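Local coordinates for protein (R)-specific secondary-alkylsulfatase (Pseudomonas sp., PDB 4AXH) that catalyses the enantioselective hydrolysis of secondary alkyl sulfates with strict inversion of configuration, giving (S)-alcohols and sulfate at a two-zinc site, at residues S178-D183 with E291-M296; G143-D148 with I172-Y177; R65-P70 with G116-M121; F576-Q581 with T610-D615. All coordinates share one frame; numbering follows the deposited sequence.

Contact 1. Residues S178-D183 with E291-M296. With ZN (zinc ion), chain D; ZN (zinc ion), chain C.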
loop_
_atom_site.group_PDB
_atom_site.type_symbol
_atom_site.label_atom_id
_atom_site.label_comp_id
_atom_site.label_asym_id
_atom_site.label_seq_id
_atom_site.Cartn_x
_atom_site.Cartn_y
_atom_site.Cartn_z
ATOM N N SER A 178 -2.293 -24.313 5.598
ATOM C CA SER A 178 -1.593 -23.798 4.418
ATOM C C SER A 178 -1.146 -22.337 4.610
ATOM O O SER A 178 -0.041 -21.975 4.204
ATOM C CB SER A 178 -2.463 -23.925 3.170
ATOM O OG SER A 178 -3.627 -23.108 3.209
ATOM N N HIS A 179 -2.015 -21.509 5.215
ATOM C CA HIS A 179 -1.769 -20.084 5.434
ATOM C C HIS A 179 -2.697 -19.499 6.518
ATOM O O HIS A 179 -3.665 -20.158 6.953
ATOM C CB HIS A 179 -1.874 -19.277 4.103
ATOM C CG HIS A 179 -3.217 -19.321 3.438
ATOM N ND1 HIS A 179 -3.709 -20.492 2.885
ATOM C CD2 HIS A 179 -4.097 -18.321 3.203
ATOM C CE1 HIS A 179 -4.869 -20.164 2.339
ATOM N NE2 HIS A 179 -5.152 -18.869 2.516
ATOM N N SER A 180 -2.408 -18.240 6.907
ATOM C CA SER A 180 -3.120 -17.498 7.940
ATOM C C SER A 180 -4.509 -16.911 7.565
ATOM O O SER A 180 -4.818 -15.803 8.000
ATOM C CB SER A 180 -2.204 -16.449 8.558
ATOM O OG SER A 180 -1.768 -15.532 7.574
ATOM N N HIS A 181 -5.364 -17.654 6.820
ATOM C CA HIS A 181 -6.724 -17.179 6.511
ATOM C C HIS A 181 -7.789 -18.014 7.202
ATOM O O HIS A 181 -7.650 -19.233 7.293
ATOM C CB HIS A 181 -6.991 -17.068 5.011
ATOM C CG HIS A 181 -6.277 -15.935 4.336
ATOM N ND1 HIS A 181 -5.966 -15.983 2.985
ATOM C CD2 HIS A 181 -5.815 -14.769 4.842
ATOM C CE1 HIS A 181 -5.321 -14.849 2.726
ATOM N NE2 HIS A 181 -5.232 -14.076 3.809
ATOM N N ILE A 182 -8.844 -17.352 7.708
ATOM C CA ILE A 182 -9.919 -17.995 8.467
ATOM C C ILE A 182 -10.601 -19.175 7.763
ATOM O O ILE A 182 -11.069 -20.094 8.433
ATOM C CB ILE A 182 -10.928 -17.005 9.112
ATOM C CG1 ILE A 182 -10.299 -15.614 9.354
ATOM C CG2 ILE A 182 -11.478 -17.581 10.437
ATOM C CD1 ILE A 182 -11.316 -14.371 9.510
ATOM N N ASP A 183 -10.619 -19.182 6.432
ATOM C CA ASP A 183 -11.218 -20.267 5.657
ATOM C C ASP A 183 -10.319 -21.500 5.618
ATOM O O ASP A 183 -10.669 -22.527 5.018
ATOM C CB ASP A 183 -11.644 -19.802 4.237
ATOM C CG ASP A 183 -10.642 -18.974 3.432
ATOM O OD1 ASP A 183 -9.906 -18.150 4.039
ATOM O OD2 ASP A 183 -10.626 -19.108 2.193
ATOM N N GLU A 291 -0.343 -14.344 -1.486
ATOM C CA GLU A 291 -1.782 -14.312 -1.224
ATOM C C GLU A 291 -2.083 -14.056 0.299
ATOM O O GLU A 291 -3.134 -13.506 0.629
ATOM C CB GLU A 291 -2.416 -15.626 -1.720
ATOM C CG GLU A 291 -3.931 -15.650 -1.635
ATOM C CD GLU A 291 -4.456 -16.272 -0.362
ATOM O OE1 GLU A 291 -3.653 -16.911 0.356
ATOM O OE2 GLU A 291 -5.680 -16.186 -0.120
ATOM N N ALA A 292 -1.174 -14.487 1.208
ATOM C CA ALA A 292 -1.296 -14.307 2.650
ATOM C C ALA A 292 0.068 -14.020 3.254
ATOM O O ALA A 292 1.065 -14.510 2.724
ATOM C CB ALA A 292 -1.893 -15.544 3.304
ATOM N N PRO A 293 0.150 -13.252 4.374
ATOM C CA PRO A 293 1.465 -12.953 4.999
ATOM C C PRO A 293 2.231 -14.186 5.479
ATOM O O PRO A 293 3.452 -14.271 5.285
ATOM C CB PRO A 293 1.111 -12.024 6.154
ATOM C CG PRO A 293 -0.195 -11.419 5.747
ATOM C CD PRO A 293 -0.929 -12.558 5.099
ATOM N N SER A 294 1.514 -15.143 6.085
ATOM C CA SER A 294 2.061 -16.419 6.548
ATOM C C SER A 294 1.432 -17.395 5.588
ATOM O O SER A 294 0.209 -17.549 5.585
ATOM C CB SER A 294 1.648 -16.693 7.996
ATOM O OG SER A 294 2.416 -17.767 8.496
ATOM N N ASP A 295 2.246 -17.963 4.690
ATOM C CA ASP A 295 1.764 -18.779 3.566
ATOM C C ASP A 295 2.790 -19.797 3.083
ATOM O O ASP A 295 3.988 -19.585 3.214
ATOM C CB ASP A 295 1.439 -17.788 2.413
ATOM C CG ASP A 295 0.699 -18.281 1.202
ATOM O OD1 ASP A 295 -0.022 -19.304 1.312
ATOM O OD2 ASP A 295 0.809 -17.627 0.154
ATOM N N MET A 296 2.311 -20.878 2.456
ATOM C CA MET A 296 3.165 -21.928 1.922
ATOM C C MET A 296 2.446 -22.880 0.989
ATOM O O MET A 296 1.228 -23.013 1.052
ATOM C CB MET A 296 3.876 -22.720 3.054
ATOM C CG MET A 296 2.975 -23.618 3.865
ATOM S SD MET A 296 3.839 -24.175 5.321
ATOM C CE MET A 296 2.619 -25.313 6.026
HETATM ZN ZN ZN D . -6.323 -17.469 1.501
HETATM ZN ZN ZN C . -8.862 -19.512 1.007
HETATM O O HOH W 1 -8.377 -17.632 1.832
#

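Contact 2. Residues G143-D148 with I172-Y177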
loop_
_atom_site.group_PDB
_atom_site.type_symbol
_atom_site.label_atom_id
_atom_site.label_comp_id
_atom_site.label_asym_id
_atom_site.label_seq_id
_atom_site.Cartn_x
_atom_site.Cartn_y
_atom_site.Cartn_z
ATOM N N GLY A 143 -3.531 -43.016 10.966
ATOM C CA GLY A 143 -4.639 -42.073 10.938
ATOM C C GLY A 143 -4.740 -41.286 9.659
ATOM O O GLY A 143 -4.557 -41.847 8.579
ATOM N N LEU A 144 -5.056 -39.981 9.789
ATOM C CA LEU A 144 -5.257 -39.047 8.679
ATOM C C LEU A 144 -4.422 -37.802 8.811
ATOM O O LEU A 144 -4.271 -37.244 9.905
ATOM C CB LEU A 144 -6.735 -38.607 8.564
ATOM C CG LEU A 144 -7.830 -39.671 8.415
ATOM C CD1 LEU A 144 -9.177 -39.026 8.455
ATOM C CD2 LEU A 144 -7.714 -40.445 7.125
ATOM N N VAL A 145 -3.901 -37.334 7.675
ATOM C CA VAL A 145 -3.178 -36.069 7.611
ATOM C C VAL A 145 -3.997 -35.137 6.776
ATOM O O VAL A 145 -4.397 -35.466 5.660
ATOM C CB VAL A 145 -1.658 -36.112 7.326
ATOM C CG1 VAL A 145 -1.318 -37.157 6.290
ATOM C CG2 VAL A 145 -1.091 -34.742 6.959
ATOM N N LEU A 146 -4.384 -34.037 7.403
ATOM C CA LEU A 146 -5.268 -33.052 6.824
ATOM C C LEU A 146 -4.540 -31.790 6.436
ATOM O O LEU A 146 -3.675 -31.296 7.160
ATOM C CB LEU A 146 -6.331 -32.719 7.862
ATOM C CG LEU A 146 -7.684 -33.328 7.744
ATOM C CD1 LEU A 146 -7.635 -34.826 7.717
ATOM C CD2 LEU A 146 -8.541 -32.862 8.882
ATOM N N ILE A 147 -4.894 -31.258 5.286
ATOM C CA ILE A 147 -4.392 -29.947 4.885
ATOM C C ILE A 147 -5.608 -29.057 4.839
ATOM O O ILE A 147 -6.526 -29.308 4.065
ATOM C CB ILE A 147 -3.303 -29.801 3.757
ATOM C CG1 ILE A 147 -3.527 -28.584 2.871
ATOM C CG2 ILE A 147 -2.984 -31.078 2.953
ATOM C CD1 ILE A 147 -2.995 -27.356 3.451
ATOM N N ASP A 148 -5.673 -28.159 5.841
ATOM C CA ASP A 148 -6.710 -27.198 6.176
ATOM C C ASP A 148 -7.922 -27.779 6.881
ATOM O O ASP A 148 -8.178 -28.997 6.829
ATOM C CB ASP A 148 -7.016 -26.203 5.049
ATOM C CG ASP A 148 -5.822 -25.336 4.727
ATOM O OD1 ASP A 148 -4.910 -25.251 5.570
ATOM O OD2 ASP A 148 -5.782 -24.772 3.619
ATOM N N ILE A 172 -7.117 -38.448 13.490
ATOM C CA ILE A 172 -6.392 -37.377 12.823
ATOM C C ILE A 172 -5.069 -37.289 13.543
ATOM O O ILE A 172 -5.030 -36.964 14.733
ATOM C CB ILE A 172 -7.198 -36.052 12.841
ATOM C CG1 ILE A 172 -8.476 -36.204 11.974
ATOM C CG2 ILE A 172 -6.332 -34.875 12.390
ATOM C CD1 ILE A 172 -9.575 -35.160 12.172
ATOM N N VAL A 173 -3.989 -37.659 12.844
ATOM C CA VAL A 173 -2.630 -37.645 13.386
ATOM C C VAL A 173 -1.985 -36.271 13.131
ATOM O O VAL A 173 -1.181 -35.783 13.928
ATOM C CB VAL A 173 -1.778 -38.796 12.790
ATOM C CG1 VAL A 173 -0.359 -38.796 13.381
ATOM C CG2 VAL A 173 -2.444 -40.148 13.016
ATOM N N ALA A 174 -2.300 -35.675 11.997
ATOM C CA ALA A 174 -1.670 -34.422 11.635
ATOM C C ALA A 174 -2.605 -33.494 10.884
ATOM O O ALA A 174 -3.506 -33.948 10.162
ATOM C CB ALA A 174 -0.406 -34.692 10.799
ATOM N N VAL A 175 -2.362 -32.187 11.056
ATOM C CA VAL A 175 -3.067 -31.113 10.373
ATOM C C VAL A 175 -2.035 -30.125 9.856
ATOM O O VAL A 175 -1.036 -29.908 10.525
ATOM C CB VAL A 175 -4.182 -30.452 11.247
ATOM C CG1 VAL A 175 -4.673 -29.138 10.652
ATOM C CG2 VAL A 175 -5.349 -31.403 11.454
ATOM N N VAL A 176 -2.264 -29.571 8.643
ATOM C CA VAL A 176 -1.428 -28.560 7.987
ATOM C C VAL A 176 -2.309 -27.352 7.734
ATOM O O VAL A 176 -3.371 -27.477 7.150
ATOM C CB VAL A 176 -0.797 -29.066 6.670
ATOM C CG1 VAL A 176 0.048 -27.984 5.999
ATOM C CG2 VAL A 176 0.037 -30.316 6.904
ATOM N N TYR A 177 -1.870 -26.186 8.192
ATOM C CA TYR A 177 -2.519 -24.900 7.961
ATOM C C TYR A 177 -1.723 -24.341 6.812
ATOM O O TYR A 177 -0.560 -23.993 7.015
ATOM C CB TYR A 177 -2.385 -23.956 9.172
ATOM C CG TYR A 177 -3.124 -24.364 10.433
ATOM C CD1 TYR A 177 -4.364 -25.005 10.371
ATOM C CD2 TYR A 177 -2.630 -24.027 11.694
ATOM C CE1 TYR A 177 -5.073 -25.333 11.530
ATOM C CE2 TYR A 177 -3.348 -24.325 12.857
ATOM C CZ TYR A 177 -4.564 -24.982 12.771
ATOM O OH TYR A 177 -5.265 -25.289 13.914
#

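Contact 3. Residues R65-P70 with G116-M121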
loop_
_atom_site.group_PDB
_atom_site.type_symbol
_atom_site.label_atom_id
_atom_site.label_comp_id
_atom_site.label_asym_id
_atom_site.label_seq_id
_atom_site.Cartn_x
_atom_site.Cartn_y
_atom_site.Cartn_z
ATOM N N ARG A 65 -14.342 -35.235 -12.138
ATOM C CA ARG A 65 -13.414 -36.346 -12.009
ATOM C C ARG A 65 -13.124 -36.648 -10.577
ATOM O O ARG A 65 -12.772 -35.746 -9.807
ATOM C CB ARG A 65 -12.109 -36.077 -12.814
ATOM C CG ARG A 65 -11.104 -37.225 -12.818
ATOM C CD ARG A 65 -10.026 -37.114 -13.885
ATOM N NE ARG A 65 -9.029 -38.177 -13.716
ATOM C CZ ARG A 65 -7.800 -38.182 -14.236
ATOM N NH1 ARG A 65 -7.391 -37.184 -15.010
ATOM N NH2 ARG A 65 -6.964 -39.178 -13.967
ATOM N N GLY A 66 -13.222 -37.928 -10.244
ATOM C CA GLY A 66 -12.954 -38.425 -8.905
ATOM C C GLY A 66 -14.140 -38.386 -7.958
ATOM O O GLY A 66 -14.016 -38.851 -6.827
ATOM N N LEU A 67 -15.296 -37.856 -8.410
ATOM C CA LEU A 67 -16.510 -37.736 -7.605
ATOM C C LEU A 67 -16.947 -39.080 -7.081
ATOM O O LEU A 67 -17.338 -39.966 -7.853
ATOM C CB LEU A 67 -17.664 -37.019 -8.346
ATOM C CG LEU A 67 -19.002 -36.881 -7.574
ATOM C CD1 LEU A 67 -18.863 -35.990 -6.371
ATOM C CD2 LEU A 67 -20.074 -36.337 -8.436
ATOM N N ILE A 68 -16.828 -39.233 -5.754
ATOM C CA ILE A 68 -17.205 -40.418 -4.999
ATOM C C ILE A 68 -18.625 -40.236 -4.466
ATOM O O ILE A 68 -19.449 -41.145 -4.609
ATOM C CB ILE A 68 -16.165 -40.668 -3.882
ATOM C CG1 ILE A 68 -14.932 -41.374 -4.455
ATOM C CG2 ILE A 68 -16.762 -41.466 -2.695
ATOM C CD1 ILE A 68 -13.744 -41.025 -3.766
ATOM N N ALA A 69 -18.899 -39.066 -3.842
ATOM C CA ALA A 69 -20.172 -38.737 -3.230
ATOM C C ALA A 69 -20.508 -37.278 -3.403
ATOM O O ALA A 69 -19.771 -36.421 -2.908
ATOM C CB ALA A 69 -20.139 -39.075 -1.751
ATOM N N PRO A 70 -21.631 -36.957 -4.084
ATOM C CA PRO A 70 -22.010 -35.546 -4.230
ATOM C C PRO A 70 -22.577 -34.948 -2.944
ATOM O O PRO A 70 -22.900 -35.657 -1.993
ATOM C CB PRO A 70 -23.069 -35.566 -5.339
ATOM C CG PRO A 70 -23.257 -36.994 -5.731
ATOM C CD PRO A 70 -22.626 -37.855 -4.710
ATOM N N GLY A 116 -18.791 -32.044 -3.034
ATOM C CA GLY A 116 -18.735 -33.374 -2.445
ATOM C C GLY A 116 -17.360 -33.904 -2.110
ATOM O O GLY A 116 -16.428 -33.132 -1.833
ATOM N N LEU A 117 -17.260 -35.257 -2.074
ATOM C CA LEU A 117 -16.024 -35.976 -1.768
ATOM C C LEU A 117 -15.459 -36.459 -3.074
ATOM O O LEU A 117 -16.209 -36.948 -3.907
ATOM C CB LEU A 117 -16.265 -37.150 -0.773
ATOM C CG LEU A 117 -15.051 -38.050 -0.454
ATOM C CD1 LEU A 117 -13.975 -37.297 0.276
ATOM C CD2 LEU A 117 -15.476 -39.329 0.259
ATOM N N PHE A 118 -14.144 -36.300 -3.266
ATOM C CA PHE A 118 -13.490 -36.650 -4.515
ATOM C C PHE A 118 -12.160 -37.319 -4.298
ATOM O O PHE A 118 -11.333 -36.785 -3.556
ATOM C CB PHE A 118 -13.212 -35.365 -5.325
ATOM C CG PHE A 118 -14.367 -34.459 -5.638
ATOM C CD1 PHE A 118 -14.780 -33.493 -4.729
ATOM C CD2 PHE A 118 -14.983 -34.504 -6.883
ATOM C CE1 PHE A 118 -15.837 -32.641 -5.030
ATOM C CE2 PHE A 118 -16.049 -33.663 -7.176
ATOM C CZ PHE A 118 -16.456 -32.720 -6.257
ATOM N N GLU A 119 -11.880 -38.412 -5.041
ATOM C CA GLU A 119 -10.558 -39.052 -5.016
ATOM C C GLU A 119 -9.655 -38.330 -6.020
ATOM O O GLU A 119 -10.093 -38.034 -7.118
ATOM C CB GLU A 119 -10.661 -40.539 -5.371
ATOM C CG GLU A 119 -9.415 -41.367 -5.096
ATOM C CD GLU A 119 -9.589 -42.856 -5.344
ATOM O OE1 GLU A 119 -10.134 -43.237 -6.407
ATOM O OE2 GLU A 119 -9.161 -43.648 -4.475
ATOM N N VAL A 120 -8.429 -38.010 -5.628
ATOM C CA VAL A 120 -7.442 -37.388 -6.501
ATOM C C VAL A 120 -6.551 -38.530 -6.985
ATOM O O VAL A 120 -6.279 -38.670 -8.172
ATOM C CB VAL A 120 -6.623 -36.278 -5.793
ATOM C CG1 VAL A 120 -5.527 -35.711 -6.710
ATOM C CG2 VAL A 120 -7.529 -35.166 -5.266
ATOM N N MET A 121 -6.141 -39.361 -6.049
ATOM C CA MET A 121 -5.303 -40.553 -6.195
ATOM C C MET A 121 -5.697 -41.501 -5.040
ATOM O O MET A 121 -6.218 -41.009 -4.037
ATOM C CB MET A 121 -3.829 -40.163 -6.007
ATOM C CG MET A 121 -3.302 -39.384 -7.127
ATOM S SD MET A 121 -1.546 -39.366 -7.106
ATOM C CE MET A 121 -1.279 -38.657 -8.720
#

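Contact 4. Residues F576-Q581 with T610-D615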
loop_
_atom_site.group_PDB
_atom_site.type_symbol
_atom_site.label_atom_id
_atom_site.label_comp_id
_atom_site.label_asym_id
_atom_site.label_seq_id
_atom_site.Cartn_x
_atom_site.Cartn_y
_atom_site.Cartn_z
ATOM N N PHE A 576 0.260 -8.134 34.288
ATOM C CA PHE A 576 -0.398 -9.410 34.075
ATOM C C PHE A 576 0.436 -10.540 34.667
ATOM O O PHE A 576 1.401 -11.000 34.053
ATOM C CB PHE A 576 -0.673 -9.614 32.574
ATOM C CG PHE A 576 -1.660 -8.645 31.970
ATOM C CD1 PHE A 576 -1.236 -7.421 31.459
ATOM C CD2 PHE A 576 -3.005 -8.973 31.868
ATOM C CE1 PHE A 576 -2.147 -6.531 30.875
ATOM C CE2 PHE A 576 -3.913 -8.085 31.284
ATOM C CZ PHE A 576 -3.479 -6.868 30.793
ATOM N N GLU A 577 0.072 -10.949 35.887
ATOM C CA GLU A 577 0.744 -11.981 36.681
ATOM C C GLU A 577 0.855 -13.341 35.987
ATOM O O GLU A 577 1.915 -13.975 36.045
ATOM C CB GLU A 577 0.125 -12.102 38.097
ATOM C CG GLU A 577 -1.405 -12.161 38.155
ATOM C CD GLU A 577 -2.153 -11.086 38.942
ATOM O OE1 GLU A 577 -1.621 -9.961 39.098
ATOM O OE2 GLU A 577 -3.292 -11.368 39.385
ATOM N N ASP A 578 -0.222 -13.764 35.305
ATOM C CA ASP A 578 -0.278 -15.031 34.569
ATOM C C ASP A 578 0.604 -15.020 33.307
ATOM O O ASP A 578 0.984 -16.087 32.816
ATOM C CB ASP A 578 -1.739 -15.354 34.194
ATOM C CG ASP A 578 -2.345 -14.414 33.168
ATOM O OD1 ASP A 578 -2.144 -13.180 33.299
ATOM O OD2 ASP A 578 -3.003 -14.913 32.224
ATOM N N LEU A 579 0.899 -13.814 32.778
ATOM C CA LEU A 579 1.675 -13.590 31.557
ATOM C C LEU A 579 3.095 -13.140 31.813
ATOM O O LEU A 579 3.882 -13.098 30.863
ATOM C CB LEU A 579 0.992 -12.497 30.720
ATOM C CG LEU A 579 -0.075 -12.921 29.734
ATOM C CD1 LEU A 579 -1.007 -11.781 29.456
ATOM C CD2 LEU A 579 0.546 -13.367 28.425
ATOM N N LYS A 580 3.411 -12.733 33.067
ATOM C CA LYS A 580 4.697 -12.151 33.477
ATOM C C LYS A 580 5.095 -10.972 32.549
ATOM O O LYS A 580 6.268 -10.764 32.220
ATOM C CB LYS A 580 5.806 -13.213 33.744
ATOM C CG LYS A 580 6.344 -14.011 32.544
ATOM C CD LYS A 580 7.556 -14.869 32.924
ATOM C CE LYS A 580 7.959 -15.847 31.843
ATOM N NZ LYS A 580 8.657 -15.192 30.705
ATOM N N GLN A 581 4.064 -10.208 32.128
ATOM C CA GLN A 581 4.188 -9.089 31.201
ATOM C C GLN A 581 3.649 -7.770 31.775
ATOM O O GLN A 581 2.524 -7.700 32.275
ATOM C CB GLN A 581 3.510 -9.428 29.858
ATOM C CG GLN A 581 4.083 -8.660 28.678
ATOM C CD GLN A 581 3.007 -8.100 27.791
ATOM O OE1 GLN A 581 2.377 -8.821 27.007
ATOM N NE2 GLN A 581 2.783 -6.793 27.890
ATOM N N THR A 610 -5.191 -10.615 35.455
ATOM C CA THR A 610 -4.744 -11.711 34.594
ATOM C C THR A 610 -5.382 -11.552 33.204
ATOM O O THR A 610 -6.399 -10.858 33.087
ATOM C CB THR A 610 -5.074 -13.086 35.223
ATOM O OG1 THR A 610 -6.478 -13.338 35.157
ATOM C CG2 THR A 610 -4.575 -13.220 36.646
ATOM N N LYS A 611 -4.803 -12.200 32.159
ATOM C CA LYS A 611 -5.380 -12.167 30.808
ATOM C C LYS A 611 -6.828 -12.720 30.815
ATOM O O LYS A 611 -7.700 -11.993 30.329
ATOM C CB LYS A 611 -4.500 -12.890 29.770
ATOM C CG LYS A 611 -4.903 -12.592 28.311
ATOM C CD LYS A 611 -4.992 -13.868 27.464
ATOM C CE LYS A 611 -5.529 -13.632 26.072
ATOM N NZ LYS A 611 -5.460 -14.864 25.231
ATOM N N PRO A 612 -7.146 -13.905 31.435
ATOM C CA PRO A 612 -8.555 -14.352 31.450
ATOM C C PRO A 612 -9.538 -13.337 32.055
ATOM O O PRO A 612 -10.647 -13.222 31.536
ATOM C CB PRO A 612 -8.517 -15.693 32.198
ATOM C CG PRO A 612 -7.191 -15.759 32.864
ATOM C CD PRO A 612 -6.260 -14.907 32.074
ATOM N N THR A 613 -9.113 -12.552 33.088
ATOM C CA THR A 613 -9.957 -11.504 33.685
ATOM C C THR A 613 -10.076 -10.316 32.732
ATOM O O THR A 613 -11.184 -9.826 32.539
ATOM C CB THR A 613 -9.562 -11.112 35.131
ATOM O OG1 THR A 613 -8.385 -10.306 35.137
ATOM C CG2 THR A 613 -9.429 -12.314 36.073
ATOM N N LEU A 614 -8.956 -9.897 32.089
ATOM C CA LEU A 614 -8.945 -8.805 31.095
ATOM C C LEU A 614 -9.912 -9.154 29.983
ATOM O O LEU A 614 -10.696 -8.299 29.572
ATOM C CB LEU A 614 -7.533 -8.561 30.499
ATOM C CG LEU A 614 -7.410 -7.460 29.420
ATOM C CD1 LEU A 614 -7.223 -6.070 30.034
ATOM C CD2 LEU A 614 -6.273 -7.762 28.462
ATOM N N ASP A 615 -9.881 -10.432 29.539
ATOM C CA ASP A 615 -10.736 -10.998 28.499
ATOM C C ASP A 615 -12.208 -10.853 28.859
ATOM O O ASP A 615 -12.995 -10.454 27.998
ATOM C CB ASP A 615 -10.378 -12.477 28.232
ATOM C CG ASP A 615 -9.054 -12.728 27.520
ATOM O OD1 ASP A 615 -8.758 -12.005 26.528
ATOM O OD2 ASP A 615 -8.355 -13.696 27.897
#

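Contact 1. Residues S178-D183 with E291-M296
H179, H181 and E291 meet on one zinc ion (chain D). H179 NE2 and H181 ND1 both lie 2.1 Å from this zinc, and E291 OE2 lies 2.2 Å from it. D310 and a water complete the site. The same water also sits on the second zinc (chain C), which D183 OD2 binds at 2.2 Å, together with H184, H355 and D310. The carboxylate of E291 stands nearly upright to both rings, 80° from the H179 plane and 85° from the H181 plane. OE2 arrives at the edge of the H181 ring, near its plane. E291 has CG anti to the backbone N and a bend at chi2 (-94°), which turns the carboxylate towards the metal.

Behind these ligands, A292 CB packs over one face of the H181 ring, 3.9 Å from the ring centroid, in a CH-pi contact. The other ring nitrogen of H179 is also held: ND1 donates to S178 OG at 2.6 Å, and S178 OG is in turn bonded to D148. The backbones are tied by S180 N, which donates to S294 O at 3.0 Å. S180 OG is bonded to E217 and S294 OG to S208 O, so both hydroxyls link the pair to neighbouring parts of the chain.

H179, H181, D183 and H184 form the HxHxDH motif of the metallo-beta-lactamase superfamily. E291 supplies a carboxylate from a distant loop. Sharing one water between two zinc ions would polarise it, consistent with hydrolytic chemistry at this centre.

Contact 2. Residues G143-D148 with I172-Y177
I172 has CG1 anti to its carbonyl carbon (chi1 -66°) and an extended end (chi2 164°), which brings CD1 to within 4.1 Å of L146 CD2. The two side chains cross at about a right angle. In V145, CG2 lies anti to the backbone N and packs 3.9 Å from A174 CB. I147 and V176 meet through their CB atoms on the same side of the sheet as V145 and A174. L146 and V175 lie on the other side, with L146 CB against V175 CG2.

The backbones run parallel, with strand axes 4.5 Å apart and 9° between their directions. L146 bonds through both its backbone N and its backbone O: N donates to A174 O at 2.9 Å, and O accepts from V176 N at 2.7 Å. D148 N continues the ladder to V176 O at 2.7 Å. At the other end, L144 O takes both V173 N and A174 N, the latter at 3.3 Å. V173 CG2 covers the backbone of G143 there.

D148 leaves the strand end with its carboxylate bonded to H184, so the pair ends at a second-shell residue of the zinc site. The unit is a beta-alpha-beta crossover: helix 153-164 joins the two strands and packs on L144, L146 and I172. Strand 135-138 flanks 144-147, and strand 203-207 flanks 172-176.

Contact 3. Residues R65-P70 with G116-M121
L117, A69 and F118 form the buried part of this strand pair, while L67, I68 and R65 are exposed. L117 N donates to A69 O at 2.9 Å, in the carbonyl plane. L117 O faces two donors: I68 N at 3.0 Å and, weakly, A69 N at 3.4 Å. The A69 and L117 side chains touch lightly, CB to CB at 4.4 Å. L162 of helix 153-164 and H166 cover this side, against both A69 and L117. G116 and P70 form a non-hydrogen-bonded antiparallel pair.

F118 is buried beside R128, which makes a cation-pi interaction with its ring. Its partner across the strands, L67, is exposed. L67 CG lies anti to the backbone N (chi1 179°), and CD1 settles off-centre on the F118 ring, 4.2 Å from its centroid, as a CH-pi contact.

On the solvent side, I68 still packs on its neighbours: CD1 lies against E119 CB at 3.5 Å and CG2 meets L117 CD2 at 3.9 Å. E119 N bonds to G66 O at 2.8 Å, with the donor above the carbonyl plane. R65 points away from strand 116-119 and makes a cation-pi contact with W360.

I68 and A69 together oppose the single residue L117, so the register shifts by one. This is a classic beta bulge. It lies in strand 67-70, an outermost strand of the mixed eight-stranded sheet that also holds strand 172-176, which leads to the zinc-ligand loop.

Contact 4. Residues F576-Q581 with T610-D615
A hairpin turn meets a helix N-terminus here, with D578 accepting from K611 N. The contact lies in the C-terminal, SCP2-like region. The turn, residues 577-580, links strands 570-576 and 581-588. F576 N bonds to Q581 O across it, and K580 with Q581 opposite F576 makes a G1 bulge. The helix is 611-618, with T610 at its N-cap.

K611 N donates to D578 OD1 at 3.1 Å. The donor meets that oxygen on the syn side, 33° out of the carboxylate plane. A weak second bond runs from K611 N to D578 OD2 at 3.3 Å. D578 has CG between the backbone N and the carbonyl carbon (chi1 68°), which swings the carboxylate across to the helix. OD2 also lies near P612 CD.

The helix start is held from within as well. T613 N donates weakly to T610 OG1, the capping bond, while T610 O accepts from both L614 N and T613 OG1.

Apolar packing lies beside the polar group. The side chains of F576 and L614 cross at about a right angle, and F576 CE2 comes 3.7 Å from L614 CD2. The backbone at T610 and K611 meets the edge of the same ring. L579 CD1 packs on K611 CB at 3.7 Å, while K611 NZ leads off to R545 O.

A carboxylate beside the first helix N-H should interact favourably with the helix dipole. The backbone nitrogen of K611 thus gains an acceptor from the hairpin, and the helix end probably favours the ionised form of D578.

Contacts 1 and 2 are directly joined, although their centres are about 16 Å apart. The S178-D148 hydrogen bond bridges them, and M296 CE packs 3.7 Å from V176 CG1. Strand 172-176 runs straight into the zinc-ligand loop, so contact 2 leads to the metal site to which contact 1 contributes. Contact 3 belongs to the same sheet as contact 2; their centres are about 19 Å apart, and their nearest atoms about 10 Å. Contact 3 lies away from the zinc ions. Contact 4 sits in the C-terminal region, with its centre about 29 Å from that of contact 1 and about 48 Å from that of contact 3.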